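Local coordinates for DNA-binding protein (Silicibacter pomeroyi, PDB 3EUS), which probably binds DNA through a compact all-helical helix-turn-helix domain of the Cro/C1 (XRE) type, at residues A[18-21]-A[22-26]; A[55-58]-A[59-63]. All blocks are in the same frame, centred on the assembly; numbering follows the deposited sequence.

Overall arrangement
Contact 1 (18-21 with 22-26) and contact 2 (55-58 with 59-63) are each a pair of successive turns of one helix. The first lies in the closing half of helix 10-25, the second at the start of helix 56-65, so they follow one another along the chain with helices 30-36 and 41-48 in between. Their centres are about 13 Å apart, and each is about 8 Å from the centre of the chain. L19 packs on F59 and M63, and A22 on M63, A22 CB coming within 3.7 Å of M63 CE. The two helices thus share the hydrophobic core behind helices 30-36 and 41-48, the pair that probably meets DNA.

Contact 1 (A[18-21]-A[22-26])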
loop_
_atom_site.group_PDB
_atom_site.type_symbol
_atom_site.label_atom_id
_atom_site.label_comp_id
_atom_site.label_asym_id
_atom_site.label_seq_id
_atom_site.Cartn_x
_atom_site.Cartn_y
_atom_site.Cartn_z
ATOM N N ARG A 18 -10.765 3.659 4.999
ATOM C CA ARG A 18 -9.681 3.964 5.962
ATOM C C ARG A 18 -8.874 5.182 5.561
ATOM O O ARG A 18 -8.470 5.944 6.453
ATOM C CB ARG A 18 -8.714 2.785 6.160
ATOM C CG ARG A 18 -9.292 1.552 6.773
ATOM C CD ARG A 18 -10.090 1.842 8.108
ATOM N NE ARG A 18 -9.165 2.334 9.133
ATOM C CZ ARG A 18 -8.589 1.575 10.079
ATOM N NH1 ARG A 18 -8.787 0.268 10.117
ATOM N NH2 ARG A 18 -7.831 2.145 11.008
ATOM N N LEU A 19 -8.649 5.394 4.270
ATOM C CA LEU A 19 -7.905 6.600 3.827
ATOM C C LEU A 19 -8.692 7.836 4.204
ATOM O O LEU A 19 -8.168 8.823 4.783
ATOM C CB LEU A 19 -7.683 6.539 2.359
ATOM C CG LEU A 19 -6.605 5.563 1.908
ATOM C CD1 LEU A 19 -6.623 5.519 0.378
ATOM C CD2 LEU A 19 -5.276 6.003 2.475
ATOM N N ARG A 20 -9.977 7.792 3.909
ATOM C CA ARG A 20 -10.838 8.934 4.214
ATOM C C ARG A 20 -10.936 9.134 5.720
ATOM O O ARG A 20 -10.916 10.268 6.199
ATOM C CB ARG A 20 -12.258 8.765 3.587
ATOM C CG ARG A 20 -13.240 9.843 3.986
ATOM C CD ARG A 20 -14.682 9.635 3.379
ATOM N NE ARG A 20 -15.105 8.225 3.396
ATOM C CZ ARG A 20 -15.105 7.429 2.310
ATOM N NH1 ARG A 20 -14.810 7.922 1.089
ATOM N NH2 ARG A 20 -15.506 6.159 2.410
ATOM N N GLN A 21 -11.123 8.055 6.478
ATOM C CA GLN A 21 -11.312 8.203 7.915
ATOM C C GLN A 21 -10.025 8.710 8.599
ATOM O O GLN A 21 -10.106 9.541 9.520
ATOM C CB GLN A 21 -11.828 6.891 8.538
ATOM C CG GLN A 21 -12.872 7.061 9.698
ATOM C CD GLN A 21 -14.002 8.051 9.429
ATOM O OE1 GLN A 21 -14.845 7.864 8.518
ATOM N NE2 GLN A 21 -14.043 9.121 10.233
ATOM N N ALA A 22 -8.849 8.285 8.103
ATOM C CA ALA A 22 -7.596 8.871 8.577
ATOM C C ALA A 22 -7.587 10.394 8.387
ATOM O O ALA A 22 -7.183 11.152 9.284
ATOM C CB ALA A 22 -6.337 8.181 7.925
ATOM N N ARG A 23 -8.020 10.867 7.221
ATOM C CA ARG A 23 -8.009 12.282 6.941
ATOM C C ARG A 23 -8.965 13.018 7.852
ATOM O O ARG A 23 -8.622 14.044 8.402
ATOM C CB ARG A 23 -8.409 12.554 5.495
ATOM C CG ARG A 23 -8.582 14.011 5.127
ATOM C CD ARG A 23 -8.886 14.190 3.701
ATOM N NE ARG A 23 -10.158 13.554 3.327
ATOM C CZ ARG A 23 -11.385 14.024 3.631
ATOM N NH1 ARG A 23 -11.566 15.134 4.326
ATOM N NH2 ARG A 23 -12.447 13.356 3.227
ATOM N N LEU A 24 -10.190 12.504 7.930
ATOM C CA LEU A 24 -11.250 13.104 8.736
ATOM C C LEU A 24 -10.849 13.056 10.199
ATOM O O LEU A 24 -11.092 14.041 10.915
ATOM C CB LEU A 24 -12.574 12.349 8.559
ATOM C CG LEU A 24 -13.289 12.487 7.208
ATOM C CD1 LEU A 24 -14.483 11.540 7.103
ATOM C CD2 LEU A 24 -13.700 13.919 6.958
ATOM N N ASP A 25 -10.237 11.943 10.636
ATOM C CA ASP A 25 -9.711 11.850 12.033
ATOM C C ASP A 25 -8.612 12.873 12.381
ATOM O O ASP A 25 -8.497 13.263 13.548
ATOM C CB ASP A 25 -9.193 10.454 12.367
ATOM C CG ASP A 25 -10.316 9.396 12.478
ATOM O OD1 ASP A 25 -11.498 9.788 12.465
ATOM O OD2 ASP A 25 -9.979 8.171 12.537
ATOM N N ALA A 26 -7.856 13.333 11.382
ATOM C CA ALA A 26 -6.818 14.358 11.567
ATOM C C ALA A 26 -7.369 15.760 11.442
ATOM O O ALA A 26 -6.641 16.739 11.613
ATOM C CB ALA A 26 -5.655 14.148 10.517
#
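The carbonyl oxygen of L19 takes two donors: R23 N, one turn on at 3.2 Å, and the indole NE1 of W62 from helix 56-65. The next backbone bonds are shorter. L24 N meets R20 O at 2.9 Å and nearly straight (N-H...O 170°), and D25 N meets Q21 O at 2.7 Å. Because D25 CG is set beside its own backbone N (chi1 -70°), the carboxylate lies close against that carbonyl, with D25 CG 3.0 Å from Q21 O. The Q21 side chain, bent at chi2, passes obliquely across L24 and D25, and Q21 CG stands 4.1 Å from D25 OD1. With an alanine here the aliphatic reach past CB would be gone, which is likely to leave the carboxylate of D25 less covered and freer to turn.

These turns end helix 10-25, the first long helix of the Cro/C1-type domain, and one face of them carries the packing against the rest of the bundle. There R20 O lies over one face of the R23 guanidinium. That group forms a salt bridge through NE with E48 at the end of helix 41-48 and donates from NH1 to L28 O, joining three parts of the fold. R20 reaches this arginine by its aliphatic part, R20 CG standing 3.7 Å from R23 NH2, while the two guanidinium planes are 74° apart. The R20 chain also runs alongside L24, pointing the same way, with R20 CG 3.8 Å from L24 CD1.

Contact 2 (A[55-58]-A[59-63]); sequences DVIE and FAKWM
A capping box starts helix 56-65, the helix that follows the helix-turn-helix unit in this Cro/C1-type fold. D55 is the N-cap, and its chi1 of 76° swings the carboxylate over the first turn, where OD1 accepts from E58 N at 2.8 Å, nearly along its C-O axis. The return bond runs from D55 N to E58 OE1 at 3.0 Å, reaching that oxygen on its anti side and 29° out of the carboxylate plane. Two backbone N-H groups at the helix start are thereby satisfied by side chains, and the E58 carboxylate is held at both oxygens, since OE2 makes a salt bridge with R52. The reciprocal bonds fix both carboxylates, and the positive end of the helix dipole would probably favour their negative charge.

Beyond the cap the ordinary helical ladder begins with F59 N to D55 O and A60 N to V56 O, both 2.9 Å. V56 O also lies at the edge of the F59 ring, near its plane. The ring is buried against L15 and L19 of helix 10-25 and V72 and V76 of helix 72-81, and it also packs on V56 of the second subunit, so this turn serves the core and the dimer together. W62 leaves the helix on another side, its indole packing on F43, V44 and V47 of helix 41-48 and its NE1 reaching L19 O of helix 10-25, while W62 CB rests 3.4 Å from E58 O. At the exposed side, K61 is fully extended beyond CG; its CG passes 3.4 Å from I57 O, and farther out K61 CE touches I57 CG2 at 3.8 Å.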
loop_
_atom_site.group_PDB
_atom_site.type_symbol
_atom_site.label_atom_id
_atom_site.label_comp_id
_atom_site.label_asym_id
_atom_site.label_seq_id
_atom_site.Cartn_x
_atom_site.Cartn_y
_atom_site.Cartn_z
ATOM N N ASP A 55 -0.396 3.806 -4.955
ATOM C CA ASP A 55 0.685 2.876 -4.720
ATOM C C ASP A 55 1.129 2.911 -3.233
ATOM O O ASP A 55 0.570 3.679 -2.436
ATOM C CB ASP A 55 1.862 3.024 -5.728
ATOM C CG ASP A 55 2.768 4.222 -5.470
ATOM O OD1 ASP A 55 2.829 4.766 -4.341
ATOM O OD2 ASP A 55 3.482 4.637 -6.438
ATOM N N VAL A 56 2.063 2.041 -2.850
ATOM C CA VAL A 56 2.492 1.926 -1.451
ATOM C C VAL A 56 3.165 3.207 -0.949
ATOM O O VAL A 56 2.995 3.588 0.207
ATOM C CB VAL A 56 3.433 0.702 -1.217
ATOM C CG1 VAL A 56 4.008 0.704 0.267
ATOM C CG2 VAL A 56 2.638 -0.542 -1.493
ATOM N N ILE A 57 3.954 3.861 -1.811
ATOM C CA ILE A 57 4.722 5.009 -1.407
ATOM C C ILE A 57 3.719 6.163 -1.161
ATOM O O ILE A 57 3.832 6.891 -0.140
ATOM C CB ILE A 57 5.780 5.412 -2.469
ATOM C CG1 ILE A 57 6.978 4.443 -2.544
ATOM C CG2 ILE A 57 6.299 6.784 -2.168
ATOM C CD1 ILE A 57 6.826 3.158 -1.916
ATOM N N GLU A 58 2.728 6.291 -2.053
ATOM C CA GLU A 58 1.672 7.322 -1.918
ATOM C C GLU A 58 0.882 7.018 -0.614
ATOM O O GLU A 58 0.539 7.930 0.126
ATOM C CB GLU A 58 0.763 7.333 -3.140
ATOM C CG GLU A 58 1.465 7.787 -4.414
ATOM C CD GLU A 58 0.684 7.528 -5.705
ATOM O OE1 GLU A 58 -0.166 6.655 -5.731
ATOM O OE2 GLU A 58 0.888 8.260 -6.704
ATOM N N PHE A 59 0.594 5.742 -0.334
ATOM C CA PHE A 59 -0.092 5.365 0.895
ATOM C C PHE A 59 0.700 5.787 2.116
ATOM O O PHE A 59 0.141 6.312 3.090
ATOM C CB PHE A 59 -0.357 3.847 0.852
ATOM C CG PHE A 59 -0.843 3.261 2.109
ATOM C CD1 PHE A 59 -2.145 3.495 2.540
ATOM C CD2 PHE A 59 -0.071 2.329 2.828
ATOM C CE1 PHE A 59 -2.627 2.905 3.656
ATOM C CE2 PHE A 59 -0.577 1.742 4.039
ATOM C CZ PHE A 59 -1.862 2.045 4.442
ATOM N N ALA A 60 1.987 5.454 2.146
ATOM C CA ALA A 60 2.846 5.856 3.249
ATOM C C ALA A 60 2.756 7.358 3.468
ATOM O O ALA A 60 2.623 7.820 4.616
ATOM C CB ALA A 60 4.351 5.361 2.977
ATOM N N LYS A 61 2.865 8.151 2.396
ATOM C CA LYS A 61 2.870 9.582 2.565
ATOM C C LYS A 61 1.507 10.106 3.078
ATOM O O LYS A 61 1.437 11.027 3.886
ATOM C CB LYS A 61 3.252 10.254 1.253
ATOM C CG LYS A 61 4.777 10.046 0.838
ATOM C CD LYS A 61 4.993 10.556 -0.573
ATOM C CE LYS A 61 6.476 10.448 -1.037
ATOM N NZ LYS A 61 6.754 11.056 -2.392
ATOM N N TRP A 62 0.452 9.556 2.548
ATOM C CA TRP A 62 -0.958 9.935 2.942
ATOM C C TRP A 62 -1.122 9.648 4.438
ATOM O O TRP A 62 -1.595 10.478 5.205
ATOM C CB TRP A 62 -1.938 9.066 2.160
ATOM C CG TRP A 62 -3.420 9.333 2.347
ATOM C CD1 TRP A 62 -4.171 9.088 3.461
ATOM C CD2 TRP A 62 -4.338 9.722 1.330
ATOM N NE1 TRP A 62 -5.501 9.361 3.215
ATOM C CE2 TRP A 62 -5.633 9.760 1.918
ATOM C CE3 TRP A 62 -4.201 10.079 -0.004
ATOM C CZ2 TRP A 62 -6.760 10.149 1.206
ATOM C CZ3 TRP A 62 -5.320 10.424 -0.711
ATOM C CH2 TRP A 62 -6.599 10.461 -0.094
ATOM N N MET A 63 -0.750 8.440 4.866
ATOM C CA MET A 63 -0.957 8.065 6.250
ATOM C C MET A 63 -0.102 8.903 7.190
ATOM O O MET A 63 -0.559 9.302 8.225
ATOM C CB MET A 63 -0.742 6.546 6.447
ATOM C CG MET A 63 -1.840 5.712 5.731
ATOM S SD MET A 63 -3.587 6.043 6.109
ATOM C CE MET A 63 -3.652 5.708 7.876
#